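Local coordinates for protein Non-ribosomal peptide synthetase (Methanobrevibacter ruminantium, PDB 6VTJ) that probably carries a peptide on a phosphopantetheine arm of its carrier domain and releases it reductively, using NAD(P)H, through its reductase domain, at residues I211-S217 with N250-I256; L403-Y408 with N485-F490; V361-Q365 with C388-H392; I97-Y103 with F297-R301. All blocks are in the same frame, centred on the assembly; numbering follows the deposited sequence.

In the fold
Contact 1 pairs two neighbouring parallel strands, 213-216 and 252-258, in the Rossmann-type sheet of the reductase domain. Contact 3, about 23 Å away between centres, lies farther across this sheet, where strand 360-365 meets the loop after strand 385-388. Contact 4 sets the end of helix 94-99 against helix 291-308. That helix follows strand 252-258, and Gln-255 packs on Ala-299, so contacts 1 and 4 touch. Contact 2 joins the loop after helix 396-403 to the C-terminal segment after helix 474-485, about 40 Å from contact 1 between centres. Contact 4 spans contact 1 along the chain; contacts 3 and 2 follow. Contacts 1 and 3 thus belong to the sheet, while contacts 2 and 4 pack helices and loops around it.

Contact 1 (I211-S217 with N250-I256); sequences IDTVINS and NIKYVQI
Asn-216 and Gln-255 lie side by side, their amides nearly coplanar. Asn-216 ND2 donates to Gln-255 OE1 at 3.0 Å, with the donor in the carbonyl plane on a lone pair. On the same face of the sheet the Tyr-253 ring leans obliquely toward the neighbouring strand. Its CE2 is 3.8 Å from Val-214 CG1, and its OH comes 3.3 Å from Asn-216 CB. A water bonds Tyr-253 OH and, weakly, Asn-216 OD1, which also pairs with Thr-132. The backbones run parallel in a regular ladder. Val-214 N donates to Lys-252 O, and Val-254 N donates to Val-214 O at 2.7 Å. These strands and helix 229-246 make a beta-alpha-beta unit of the Rossmann-type fold. On the other face the Lys-252 bend at chi3 (-53°) brings CE to 3.1 Å from Thr-213 OG1, which is hydrogen-bonded to Leu-126 O. A bend at chi4 (-62°) turns NZ to Glu-125 O and a second water. Farther out, Val-238 of helix 229-246 packs on Asn-216, Tyr-253 and Gln-255.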
loop_
_atom_site.group_PDB
_atom_site.type_symbol
_atom_site.label_atom_id
_atom_site.label_comp_id
_atom_site.label_asym_id
_atom_site.label_seq_id
_atom_site.Cartn_x
_atom_site.Cartn_y
_atom_site.Cartn_z
ATOM N N ILE A 211 -0.712 17.101 -22.311
ATOM C CA ILE A 211 -0.988 16.437 -21.045
ATOM C C ILE A 211 -1.577 17.448 -20.072
ATOM O O ILE A 211 -0.973 18.495 -19.802
ATOM C CB ILE A 211 0.278 15.774 -20.476
ATOM C CG1 ILE A 211 0.618 14.551 -21.334
ATOM C CG2 ILE A 211 0.064 15.388 -18.997
ATOM C CD1 ILE A 211 2.023 14.043 -21.188
ATOM N N ASP A 212 -2.757 17.129 -19.544
ATOM C CA ASP A 212 -3.455 17.989 -18.599
ATOM C C ASP A 212 -3.386 17.510 -17.159
ATOM O O ASP A 212 -3.375 18.340 -16.245
ATOM C CB ASP A 212 -4.923 18.115 -19.012
ATOM C CG ASP A 212 -5.061 18.578 -20.435
ATOM O OD1 ASP A 212 -4.456 19.623 -20.749
ATOM O OD2 ASP A 212 -5.739 17.904 -21.243
ATOM N N THR A 213 -3.343 16.200 -16.928
ATOM C CA THR A 213 -3.341 15.659 -15.575
ATOM C C THR A 213 -2.371 14.495 -15.487
ATOM O O THR A 213 -2.459 13.572 -16.296
ATOM C CB THR A 213 -4.722 15.161 -15.164
ATOM O OG1 THR A 213 -5.721 16.168 -15.399
ATOM C CG2 THR A 213 -4.704 14.759 -13.691
ATOM N N VAL A 214 -1.474 14.521 -14.501
ATOM C CA VAL A 214 -0.677 13.349 -14.151
ATOM C C VAL A 214 -1.393 12.613 -13.027
ATOM O O VAL A 214 -1.803 13.229 -12.049
ATOM C CB VAL A 214 0.743 13.743 -13.728
ATOM C CG1 VAL A 214 1.522 12.492 -13.359
ATOM C CG2 VAL A 214 1.449 14.507 -14.845
ATOM N N ILE A 215 -1.604 11.317 -13.193
ATOM C CA ILE A 215 -2.076 10.448 -12.118
ATOM C C ILE A 215 -0.954 9.470 -11.796
ATOM O O ILE A 215 -0.601 8.606 -12.617
ATOM C CB ILE A 215 -3.378 9.729 -12.486
ATOM C CG1 ILE A 215 -4.426 10.767 -12.932
ATOM C CG2 ILE A 215 -3.872 8.939 -11.292
ATOM C CD1 ILE A 215 -5.845 10.235 -13.047
ATOM N N ASN A 216 -0.377 9.623 -10.597
ATOM C CA ASN A 216 0.789 8.856 -10.172
ATOM C C ASN A 216 0.334 7.744 -9.242
ATOM O O ASN A 216 0.179 7.934 -8.028
ATOM C CB ASN A 216 1.830 9.735 -9.495
ATOM C CG ASN A 216 3.141 8.994 -9.330
ATOM O OD1 ASN A 216 3.769 8.622 -10.320
ATOM N ND2 ASN A 216 3.520 8.709 -8.096
ATOM N N SER A 217 0.075 6.579 -9.836
ATOM C CA SER A 217 -0.241 5.386 -9.075
ATOM C C SER A 217 0.916 4.405 -9.038
ATOM O O SER A 217 0.818 3.394 -8.347
ATOM C CB SER A 217 -1.495 4.698 -9.633
ATOM O OG SER A 217 -1.171 3.945 -10.789
ATOM N N ASN A 250 -0.038 24.455 -16.482
ATOM C CA ASN A 250 -1.413 23.968 -16.517
ATOM C C ASN A 250 -1.503 22.445 -16.403
ATOM O O ASN A 250 -2.416 21.832 -16.974
ATOM C CB ASN A 250 -2.099 24.428 -17.797
ATOM C CG ASN A 250 -1.287 24.093 -19.029
ATOM O OD1 ASN A 250 -0.058 23.930 -18.954
ATOM N ND2 ASN A 250 -1.963 23.982 -20.172
ATOM N N ILE A 251 -0.586 21.815 -15.672
ATOM C CA ILE A 251 -0.620 20.369 -15.465
ATOM C C ILE A 251 -0.941 20.113 -13.997
ATOM O O ILE A 251 -0.139 20.437 -13.111
ATOM C CB ILE A 251 0.695 19.694 -15.874
ATOM C CG1 ILE A 251 1.026 20.005 -17.336
ATOM C CG2 ILE A 251 0.589 18.187 -15.721
ATOM C CD1 ILE A 251 2.359 19.417 -17.817
ATOM N N LYS A 252 -2.129 19.562 -13.749
ATOM C CA LYS A 252 -2.488 18.994 -12.455
ATOM C C LYS A 252 -1.626 17.769 -12.146
ATOM O O LYS A 252 -1.338 16.964 -13.034
ATOM C CB LYS A 252 -3.942 18.534 -12.490
ATOM C CG LYS A 252 -4.989 19.450 -11.967
ATOM C CD LYS A 252 -6.287 18.653 -11.770
ATOM C CE LYS A 252 -6.669 17.906 -13.023
ATOM N NZ LYS A 252 -6.933 18.826 -14.172
ATOM N N TYR A 253 -1.271 17.589 -10.872
ATOM C CA TYR A 253 -0.563 16.396 -10.418
ATOM C C TYR A 253 -1.397 15.713 -9.334
ATOM O O TYR A 253 -1.577 16.259 -8.242
ATOM C CB TYR A 253 0.826 16.743 -9.894
ATOM C CG TYR A 253 1.668 15.514 -9.606
ATOM C CD1 TYR A 253 1.590 14.861 -8.382
ATOM C CD2 TYR A 253 2.546 15.003 -10.563
ATOM C CE1 TYR A 253 2.358 13.729 -8.128
ATOM C CE2 TYR A 253 3.314 13.884 -10.307
ATOM C CZ TYR A 253 3.211 13.250 -9.095
ATOM O OH TYR A 253 3.989 12.135 -8.835
ATOM N N VAL A 254 -1.886 14.518 -9.622
ATOM C CA VAL A 254 -2.685 13.731 -8.699
ATOM C C VAL A 254 -1.828 12.578 -8.198
ATOM O O VAL A 254 -1.474 11.678 -8.964
ATOM C CB VAL A 254 -3.956 13.216 -9.367
ATOM C CG1 VAL A 254 -4.743 12.382 -8.375
ATOM C CG2 VAL A 254 -4.774 14.403 -9.886
ATOM N N GLN A 255 -1.524 12.595 -6.911
ATOM C CA GLN A 255 -0.746 11.557 -6.260
ATOM C C GLN A 255 -1.705 10.569 -5.605
ATOM O O GLN A 255 -2.602 10.981 -4.865
ATOM C CB GLN A 255 0.190 12.187 -5.216
ATOM C CG GLN A 255 0.757 11.205 -4.159
ATOM C CD GLN A 255 1.792 10.249 -4.730
ATOM O OE1 GLN A 255 1.911 10.095 -5.952
ATOM N NE2 GLN A 255 2.564 9.616 -3.845
ATOM N N ILE A 256 -1.544 9.279 -5.889
ATOM C CA ILE A 256 -2.264 8.264 -5.135
ATOM C C ILE A 256 -1.446 7.957 -3.896
ATOM O O ILE A 256 -0.264 7.625 -3.996
ATOM C CB ILE A 256 -2.504 6.995 -5.961
ATOM C CG1 ILE A 256 -3.120 7.348 -7.325
ATOM C CG2 ILE A 256 -3.316 5.990 -5.141
ATOM C CD1 ILE A 256 -4.412 8.233 -7.244
HETATM O O HOH W 1 -5.440 20.781 -15.104
HETATM O O HOH W 2 5.485 10.767 -10.860
#

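Contact 2 (L403-Y408 with N485-F490); sequences LNTYGY and NKFDYF
Tyr-408 OH and Asn-485 OD1 approach to 3.3 Å, the closest polar atoms across the contact. The two side chains come from opposite directions, with ring and amide planes 80° apart. The other branch of the same amide goes to Tyr-406. Asn-485 ND2 sits over one face of that ring, toward its rim, 3.6 Å from Tyr-406 CE1. The amide stands almost perpendicular to it. Tyr-406 OH bonds to Asp-482 in helix 474-485. Phe-490 makes the apolar part of the contact. Its CE2 meets Leu-403 CD2 at 3.7 Å, and its CD2 lies 4.2 Å from Tyr-408 CE2. The Phe-490 and Tyr-408 rings are oblique, their planes at 57°. A Schellman motif, with Asp-488 at C-prime and Tyr-489 N bonded to Leu-484 O, ends helix 474-485 and leads to Phe-490. Lys-347 of helix 338-349 makes a cation-pi contact with Tyr-408 and bonds Phe-490 O. No clear hydrogen bond crosses the segments. Ring and methyl packing therefore holds the C-terminal loop here, with the Asn-485 amide between Tyr-406 and Tyr-408.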
loop_
_atom_site.group_PDB
_atom_site.type_symbol
_atom_site.label_atom_id
_atom_site.label_comp_id
_atom_site.label_asym_id
_atom_site.label_seq_id
_atom_site.Cartn_x
_atom_site.Cartn_y
_atom_site.Cartn_z
ATOM N N LEU A 403 -16.520 -16.859 4.564
ATOM C CA LEU A 403 -15.617 -17.986 4.340
ATOM C C LEU A 403 -16.242 -19.303 4.791
ATOM O O LEU A 403 -16.042 -20.340 4.155
ATOM C CB LEU A 403 -14.297 -17.761 5.063
ATOM C CG LEU A 403 -13.254 -16.996 4.264
ATOM C CD1 LEU A 403 -12.026 -16.794 5.136
ATOM C CD2 LEU A 403 -12.921 -17.739 2.969
ATOM N N ASN A 404 -17.019 -19.289 5.871
ATOM C CA ASN A 404 -17.580 -20.542 6.371
ATOM C C ASN A 404 -18.653 -21.139 5.460
ATOM O O ASN A 404 -19.037 -22.295 5.670
ATOM C CB ASN A 404 -18.148 -20.345 7.776
ATOM C CG ASN A 404 -17.089 -20.440 8.835
ATOM O OD1 ASN A 404 -15.987 -20.918 8.573
ATOM N ND2 ASN A 404 -17.407 -19.991 10.044
ATOM N N THR A 405 -19.160 -20.402 4.467
ATOM C CA THR A 405 -20.067 -21.053 3.524
ATOM C C THR A 405 -19.340 -22.046 2.622
ATOM O O THR A 405 -19.998 -22.821 1.920
ATOM C CB THR A 405 -20.817 -20.021 2.673
ATOM O OG1 THR A 405 -19.920 -19.426 1.729
ATOM C CG2 THR A 405 -21.423 -18.942 3.548
ATOM N N TYR A 406 -18.011 -22.058 2.639
ATOM C CA TYR A 406 -17.233 -23.082 1.954
ATOM C C TYR A 406 -16.959 -24.299 2.828
ATOM O O TYR A 406 -16.258 -25.210 2.385
ATOM C CB TYR A 406 -15.907 -22.492 1.454
ATOM C CG TYR A 406 -16.121 -21.289 0.573
ATOM C CD1 TYR A 406 -16.497 -21.439 -0.760
ATOM C CD2 TYR A 406 -15.991 -20.005 1.078
ATOM C CE1 TYR A 406 -16.728 -20.340 -1.565
ATOM C CE2 TYR A 406 -16.221 -18.898 0.280
ATOM C CZ TYR A 406 -16.583 -19.071 -1.035
ATOM O OH TYR A 406 -16.795 -17.972 -1.819
ATOM N N GLY A 407 -17.477 -24.321 4.055
ATOM C CA GLY A 407 -17.241 -25.420 4.964
ATOM C C GLY A 407 -15.950 -25.364 5.744
ATOM O O GLY A 407 -15.508 -26.398 6.246
ATOM N N TYR A 408 -15.325 -24.187 5.883
ATOM C CA TYR A 408 -14.041 -24.119 6.582
ATOM C C TYR A 408 -14.166 -24.198 8.101
ATOM O O TYR A 408 -13.153 -24.420 8.774
ATOM C CB TYR A 408 -13.288 -22.840 6.205
ATOM C CG TYR A 408 -12.892 -22.773 4.752
ATOM C CD1 TYR A 408 -12.572 -23.926 4.036
ATOM C CD2 TYR A 408 -12.844 -21.559 4.093
ATOM C CE1 TYR A 408 -12.212 -23.859 2.691
ATOM C CE2 TYR A 408 -12.488 -21.481 2.760
ATOM C CZ TYR A 408 -12.174 -22.629 2.064
ATOM O OH TYR A 408 -11.821 -22.521 0.738
ATOM N N ASN A 485 -10.481 -18.960 -4.828
ATOM C CA ASN A 485 -10.552 -20.405 -4.737
ATOM C C ASN A 485 -10.202 -21.054 -6.065
ATOM O O ASN A 485 -9.731 -22.191 -6.084
ATOM C CB ASN A 485 -11.932 -20.825 -4.264
ATOM C CG ASN A 485 -12.027 -20.852 -2.762
ATOM O OD1 ASN A 485 -11.007 -20.930 -2.066
ATOM N ND2 ASN A 485 -13.248 -20.792 -2.249
ATOM N N LYS A 486 -10.399 -20.337 -7.177
ATOM C CA LYS A 486 -9.916 -20.847 -8.460
ATOM C C LYS A 486 -8.407 -21.116 -8.454
ATOM O O LYS A 486 -7.917 -21.908 -9.270
ATOM C CB LYS A 486 -10.244 -19.872 -9.594
ATOM C CG LYS A 486 -11.718 -19.835 -10.000
ATOM C CD LYS A 486 -11.886 -19.254 -11.403
ATOM N N PHE A 487 -7.652 -20.473 -7.567
ATOM C CA PHE A 487 -6.222 -20.718 -7.469
ATOM C C PHE A 487 -5.865 -21.611 -6.287
ATOM O O PHE A 487 -4.681 -21.762 -5.969
ATOM C CB PHE A 487 -5.476 -19.384 -7.399
ATOM C CG PHE A 487 -5.684 -18.539 -8.618
ATOM C CD1 PHE A 487 -6.788 -17.714 -8.725
ATOM C CD2 PHE A 487 -4.799 -18.610 -9.681
ATOM C CE1 PHE A 487 -6.993 -16.957 -9.856
ATOM C CE2 PHE A 487 -4.998 -17.843 -10.812
ATOM C CZ PHE A 487 -6.101 -17.017 -10.897
ATOM N N ASP A 488 -6.865 -22.238 -5.660
ATOM C CA ASP A 488 -6.671 -22.980 -4.415
ATOM C C ASP A 488 -5.904 -22.131 -3.408
ATOM O O ASP A 488 -4.982 -22.600 -2.739
ATOM C CB ASP A 488 -5.967 -24.313 -4.671
ATOM C CG ASP A 488 -6.802 -25.253 -5.526
ATOM O OD1 ASP A 488 -8.052 -25.171 -5.480
ATOM O OD2 ASP A 488 -6.207 -26.078 -6.248
ATOM N N TYR A 489 -6.293 -20.852 -3.317
ATOM C CA TYR A 489 -5.575 -19.906 -2.471
ATOM C C TYR A 489 -5.516 -20.385 -1.026
ATOM O O TYR A 489 -4.468 -20.290 -0.373
ATOM C CB TYR A 489 -6.242 -18.530 -2.558
ATOM C CG TYR A 489 -5.629 -17.495 -1.654
ATOM C CD1 TYR A 489 -4.382 -16.944 -1.951
ATOM C CD2 TYR A 489 -6.283 -17.065 -0.500
ATOM C CE1 TYR A 489 -3.817 -15.999 -1.137
ATOM C CE2 TYR A 489 -5.716 -16.106 0.328
ATOM C CZ TYR A 489 -4.482 -15.583 0.003
ATOM O OH TYR A 489 -3.907 -14.635 0.817
ATOM N N PHE A 490 -6.623 -20.904 -0.508
ATOM C CA PHE A 490 -6.665 -21.339 0.881
ATOM C C PHE A 490 -6.134 -22.751 1.090
ATOM O O PHE A 490 -6.165 -23.238 2.225
ATOM C CB PHE A 490 -8.092 -21.235 1.417
ATOM C CG PHE A 490 -8.569 -19.820 1.531
ATOM C CD1 PHE A 490 -8.014 -18.975 2.479
ATOM C CD2 PHE A 490 -9.517 -19.311 0.645
ATOM C CE1 PHE A 490 -8.428 -17.647 2.572
ATOM C CE2 PHE A 490 -9.940 -17.991 0.744
ATOM C CZ PHE A 490 -9.382 -17.156 1.704
#

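Contact 3 (V361-Q365 with C388-H392); sequences VDMSQ and CMNNH
Asn-390 points its side chain at the backbone of Met-363. Its CB lies 3.3 Å from Met-363 O. CG is anti to the backbone N (chi1 -161°), which carries the amide on toward Gln-365. Asn-390 OD1 turns back to accept from His-392 N, forming an Asx turn. On the other branch, the main acceptor of Asn-390 ND2 is Pro-470 O, which also accepts from Gln-365 NE2. Weak, bent bonds run from Asn-390 ND2 to Met-363 O at 3.0 Å (134°) and to Gln-365 OE1 at 2.9 Å (129°). Asn-390 N donates a fairly straight bond to Ser-364 OG at 3.1 Å. Ser-364 OG donates a hydrogen bond to Asp-362 OD2 at 2.6 Å, on its anti lone pair. The same carboxylate meets Met-389, with CE 3.3 Å from Asp-362 OD1. Asp-362 OD2 also accepts from Asn-320 N. The contact is buried where the end of strand 360-365 meets the loop after strand 385-388. Both strands pair with strand 313-322, and helix 474-485 packs on Met-363 and Gln-365.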
loop_
_atom_site.group_PDB
_atom_site.type_symbol
_atom_site.label_atom_id
_atom_site.label_comp_id
_atom_site.label_asym_id
_atom_site.label_seq_id
_atom_site.Cartn_x
_atom_site.Cartn_y
_atom_site.Cartn_z
ATOM N N VAL A 361 -12.614 -3.235 8.699
ATOM C CA VAL A 361 -11.828 -2.889 7.527
ATOM C C VAL A 361 -12.747 -2.333 6.454
ATOM O O VAL A 361 -13.922 -2.702 6.362
ATOM C CB VAL A 361 -11.031 -4.101 6.998
ATOM C CG1 VAL A 361 -11.937 -5.010 6.153
ATOM C CG2 VAL A 361 -9.857 -3.612 6.199
ATOM N N ASP A 362 -12.202 -1.407 5.664
ATOM C CA ASP A 362 -12.772 -1.050 4.376
ATOM C C ASP A 362 -12.437 -2.121 3.349
ATOM O O ASP A 362 -11.319 -2.651 3.321
ATOM C CB ASP A 362 -12.221 0.293 3.906
ATOM C CG ASP A 362 -10.729 0.231 3.586
ATOM O OD1 ASP A 362 -9.911 0.060 4.524
ATOM O OD2 ASP A 362 -10.372 0.352 2.398
ATOM N N MET A 363 -13.415 -2.470 2.529
ATOM C CA MET A 363 -13.166 -3.286 1.343
ATOM C C MET A 363 -13.358 -2.355 0.151
ATOM O O MET A 363 -14.460 -2.195 -0.380
ATOM C CB MET A 363 -14.063 -4.500 1.302
ATOM C CG MET A 363 -13.970 -5.331 2.583
ATOM S SD MET A 363 -12.486 -6.344 2.689
ATOM C CE MET A 363 -12.829 -7.579 1.431
ATOM N N SER A 364 -12.268 -1.714 -0.249
ATOM C CA SER A 364 -12.304 -0.725 -1.323
ATOM C C SER A 364 -12.144 -1.458 -2.649
ATOM O O SER A 364 -11.029 -1.729 -3.096
ATOM C CB SER A 364 -11.210 0.313 -1.103
ATOM O OG SER A 364 -11.446 1.043 0.096
ATOM N N GLN A 365 -13.282 -1.783 -3.275
ATOM C CA GLN A 365 -13.289 -2.536 -4.526
ATOM C C GLN A 365 -12.582 -1.749 -5.627
ATOM O O GLN A 365 -12.927 -0.590 -5.896
ATOM C CB GLN A 365 -14.731 -2.848 -4.930
ATOM C CG GLN A 365 -15.564 -3.548 -3.819
ATOM C CD GLN A 365 -16.417 -2.581 -2.989
ATOM O OE1 GLN A 365 -16.183 -1.370 -2.981
ATOM N NE2 GLN A 365 -17.434 -3.117 -2.312
ATOM N N CYS A 388 -10.233 8.240 0.031
ATOM C CA CYS A 388 -11.039 7.556 -0.970
ATOM C C CYS A 388 -11.040 6.062 -0.645
ATOM O O CYS A 388 -10.238 5.294 -1.174
ATOM C CB CYS A 388 -10.489 7.852 -2.359
ATOM S SG CYS A 388 -11.464 7.178 -3.717
ATOM N N MET A 389 -11.961 5.655 0.224
ATOM C CA MET A 389 -12.084 4.277 0.657
ATOM C C MET A 389 -13.533 3.990 1.017
ATOM O O MET A 389 -14.282 4.887 1.422
ATOM C CB MET A 389 -11.169 3.968 1.852
ATOM C CG MET A 389 -11.253 4.961 3.006
ATOM S SD MET A 389 -9.777 4.864 4.070
ATOM C CE MET A 389 -10.093 3.344 4.973
ATOM N N ASN A 390 -13.910 2.718 0.871
ATOM C CA ASN A 390 -15.264 2.254 1.141
ATOM C C ASN A 390 -15.688 2.551 2.575
ATOM O O ASN A 390 -15.128 1.990 3.522
ATOM C CB ASN A 390 -15.360 0.762 0.850
ATOM C CG ASN A 390 -16.784 0.310 0.663
ATOM O OD1 ASN A 390 -17.670 0.777 1.353
ATOM N ND2 ASN A 390 -17.013 -0.591 -0.287
ATOM N N ASN A 391 -16.662 3.439 2.754
ATOM C CA ASN A 391 -17.040 3.862 4.093
ATOM C C ASN A 391 -17.933 2.852 4.808
ATOM O O ASN A 391 -18.159 2.998 6.014
ATOM C CB ASN A 391 -17.715 5.244 4.051
ATOM C CG ASN A 391 -18.987 5.255 3.229
ATOM O OD1 ASN A 391 -18.976 4.961 2.039
ATOM N ND2 ASN A 391 -20.083 5.648 3.854
ATOM N N HIS A 392 -18.412 1.819 4.123
ATOM C CA HIS A 392 -19.209 0.771 4.773
ATOM C C HIS A 392 -18.279 -0.337 5.282
ATOM O O HIS A 392 -18.133 -1.407 4.676
ATOM C CB HIS A 392 -20.266 0.249 3.800
ATOM C CG HIS A 392 -21.111 1.330 3.209
ATOM N ND1 HIS A 392 -21.055 1.682 1.874
ATOM C CD2 HIS A 392 -22.009 2.169 3.780
ATOM C CE1 HIS A 392 -21.892 2.679 1.648
ATOM N NE2 HIS A 392 -22.481 2.995 2.788
HETATM O O HOH W 3 -15.860 -1.481 3.056
#

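Contact 4 (I97-Y103 with F297-R301); sequences IIKNYNY and FLAER
Helix 94-99 gives way to an inverse gamma turn centred on Asn-100, and this bend lies against helix 291-308, with Ile-98 and Leu-298 CA atoms 7.6 Å apart. Arg-301 reaches into the bend. Its side chain leaves the helix with CG opposite the backbone N (chi1 -170°) and turns at chi3 (76°), which lays the guanidinium on Tyr-101. The planes are 9° apart, in an off-centre cation-pi stack. Arg-301 CD sits over the centre of the Tyr-101 ring, 3.6 Å from the centroid, as a CH-pi contact. Leu-298 CD2 lies over the opposite face of the guanidinium. At the edge, Arg-301 NH1 donates to Ile-97 O at 2.9 Å, with the acceptor nearly in the guanidinium plane. NH2 gives the same oxygen a weak bond. Arg-301 NH1 also donates to Tyr-103 OH at 2.9 Å. That hydroxyl in turn donates to Ile-98 O at 2.7 Å, on a lone pair in the carbonyl plane. Tyr-103 OH also reaches the edge of the Phe-297 ring, 3.5 Å from CZ. Tyr-101 OH bonds to Gln-305. Stacking and in-plane bonds fix the guanidinium's rotation, and its charge would probably polarise the Tyr-103 hydroxyl into a better donor to Ile-98 O.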
loop_
_atom_site.group_PDB
_atom_site.type_symbol
_atom_site.label_atom_id
_atom_site.label_comp_id
_atom_site.label_asym_id
_atom_site.label_seq_id
_atom_site.Cartn_x
_atom_site.Cartn_y
_atom_site.Cartn_z
ATOM N N ILE A 97 14.876 14.100 8.407
ATOM C CA ILE A 97 14.210 14.630 7.220
ATOM C C ILE A 97 12.764 15.005 7.543
ATOM O O ILE A 97 12.274 16.060 7.127
ATOM C CB ILE A 97 14.313 13.617 6.060
ATOM C CG1 ILE A 97 15.771 13.498 5.623
ATOM C CG2 ILE A 97 13.493 14.061 4.876
ATOM C CD1 ILE A 97 16.033 12.330 4.712
ATOM N N ILE A 98 12.083 14.180 8.343
ATOM C CA ILE A 98 10.680 14.427 8.655
ATOM C C ILE A 98 10.535 15.673 9.519
ATOM O O ILE A 98 9.713 16.556 9.235
ATOM C CB ILE A 98 10.070 13.191 9.337
ATOM C CG1 ILE A 98 9.746 12.121 8.294
ATOM C CG2 ILE A 98 8.829 13.565 10.122
ATOM C CD1 ILE A 98 9.785 10.723 8.865
ATOM N N LYS A 99 11.349 15.776 10.577
ATOM C CA LYS A 99 11.187 16.847 11.555
ATOM C C LYS A 99 11.850 18.158 11.144
ATOM O O LYS A 99 11.480 19.211 11.674
ATOM C CB LYS A 99 11.731 16.398 12.913
ATOM C CG LYS A 99 10.914 15.296 13.565
ATOM C CD LYS A 99 11.628 14.755 14.787
ATOM C CE LYS A 99 10.775 13.745 15.542
ATOM N NZ LYS A 99 11.619 12.821 16.367
ATOM N N ASN A 100 12.807 18.134 10.215
ATOM C CA ASN A 100 13.527 19.351 9.832
ATOM C C ASN A 100 12.765 20.028 8.698
ATOM O O ASN A 100 13.159 20.006 7.530
ATOM C CB ASN A 100 14.961 19.035 9.430
ATOM C CG ASN A 100 15.692 20.252 8.913
ATOM O OD1 ASN A 100 15.671 21.318 9.546
ATOM N ND2 ASN A 100 16.325 20.117 7.745
ATOM N N TYR A 101 11.655 20.658 9.061
ATOM C CA TYR A 101 10.731 21.169 8.061
ATOM C C TYR A 101 9.770 22.117 8.746
ATOM O O TYR A 101 9.373 21.892 9.895
ATOM C CB TYR A 101 9.962 20.024 7.379
ATOM C CG TYR A 101 9.366 20.381 6.026
ATOM C CD1 TYR A 101 10.097 20.216 4.855
ATOM C CD2 TYR A 101 8.073 20.855 5.924
ATOM C CE1 TYR A 101 9.555 20.527 3.620
ATOM C CE2 TYR A 101 7.519 21.177 4.689
ATOM C CZ TYR A 101 8.266 21.013 3.544
ATOM O OH TYR A 101 7.725 21.330 2.323
ATOM N N ASN A 102 9.417 23.178 8.038
ATOM C CA ASN A 102 8.414 24.132 8.480
ATOM C C ASN A 102 7.102 23.791 7.772
ATOM O O ASN A 102 6.958 24.034 6.573
ATOM C CB ASN A 102 8.872 25.557 8.170
ATOM C CG ASN A 102 8.049 26.601 8.893
ATOM O OD1 ASN A 102 6.834 26.438 9.068
ATOM N ND2 ASN A 102 8.696 27.690 9.306
ATOM N N TYR A 103 6.149 23.230 8.508
ATOM C CA TYR A 103 4.876 22.813 7.927
ATOM C C TYR A 103 3.827 23.925 7.899
ATOM O O TYR A 103 2.654 23.636 7.667
ATOM C CB TYR A 103 4.326 21.599 8.683
ATOM C CG TYR A 103 5.154 20.343 8.487
ATOM C CD1 TYR A 103 4.916 19.489 7.412
ATOM C CD2 TYR A 103 6.174 20.012 9.369
ATOM C CE1 TYR A 103 5.669 18.336 7.224
ATOM C CE2 TYR A 103 6.947 18.855 9.181
ATOM C CZ TYR A 103 6.683 18.026 8.106
ATOM O OH TYR A 103 7.436 16.889 7.910
ATOM N N PHE A 297 4.499 9.338 3.032
ATOM C CA PHE A 297 4.394 10.620 3.713
ATOM C C PHE A 297 5.306 11.660 3.073
ATOM O O PHE A 297 4.903 12.818 2.874
ATOM C CB PHE A 297 4.728 10.453 5.198
ATOM C CG PHE A 297 4.924 11.760 5.922
ATOM C CD1 PHE A 297 6.189 12.360 5.989
ATOM C CD2 PHE A 297 3.849 12.395 6.528
ATOM C CE1 PHE A 297 6.372 13.577 6.638
ATOM C CE2 PHE A 297 4.026 13.611 7.191
ATOM C CZ PHE A 297 5.299 14.203 7.246
ATOM N N LEU A 298 6.552 11.274 2.773
ATOM C CA LEU A 298 7.489 12.212 2.152
ATOM C C LEU A 298 6.999 12.625 0.771
ATOM O O LEU A 298 7.147 13.785 0.362
ATOM C CB LEU A 298 8.887 11.580 2.070
ATOM C CG LEU A 298 9.602 11.330 3.411
ATOM C CD1 LEU A 298 10.917 10.562 3.222
ATOM C CD2 LEU A 298 9.846 12.652 4.152
ATOM N N ALA A 299 6.384 11.693 0.045
ATOM C CA ALA A 299 5.791 12.053 -1.233
ATOM C C ALA A 299 4.654 13.067 -1.067
ATOM O O ALA A 299 4.571 14.047 -1.820
ATOM C CB ALA A 299 5.312 10.789 -1.930
ATOM N N GLU A 300 3.774 12.851 -0.082
ATOM C CA GLU A 300 2.685 13.792 0.166
ATOM C C GLU A 300 3.233 15.176 0.456
ATOM O O GLU A 300 2.719 16.180 -0.047
ATOM C CB GLU A 300 1.814 13.313 1.336
ATOM C CG GLU A 300 0.788 12.222 0.972
ATOM C CD GLU A 300 -0.319 12.040 2.012
ATOM O OE1 GLU A 300 -0.544 12.959 2.825
ATOM O OE2 GLU A 300 -0.988 10.981 2.001
ATOM N N ARG A 301 4.260 15.247 1.302
ATOM C CA ARG A 301 4.849 16.543 1.636
ATOM C C ARG A 301 5.455 17.217 0.409
ATOM O O ARG A 301 5.338 18.434 0.248
ATOM C CB ARG A 301 5.905 16.377 2.720
ATOM C CG ARG A 301 6.403 17.689 3.302
ATOM C CD ARG A 301 7.381 17.413 4.435
ATOM N NE ARG A 301 8.678 16.993 3.926
ATOM C CZ ARG A 301 9.738 16.736 4.686
ATOM N NH1 ARG A 301 9.662 16.832 6.011
ATOM N NH2 ARG A 301 10.878 16.371 4.113
#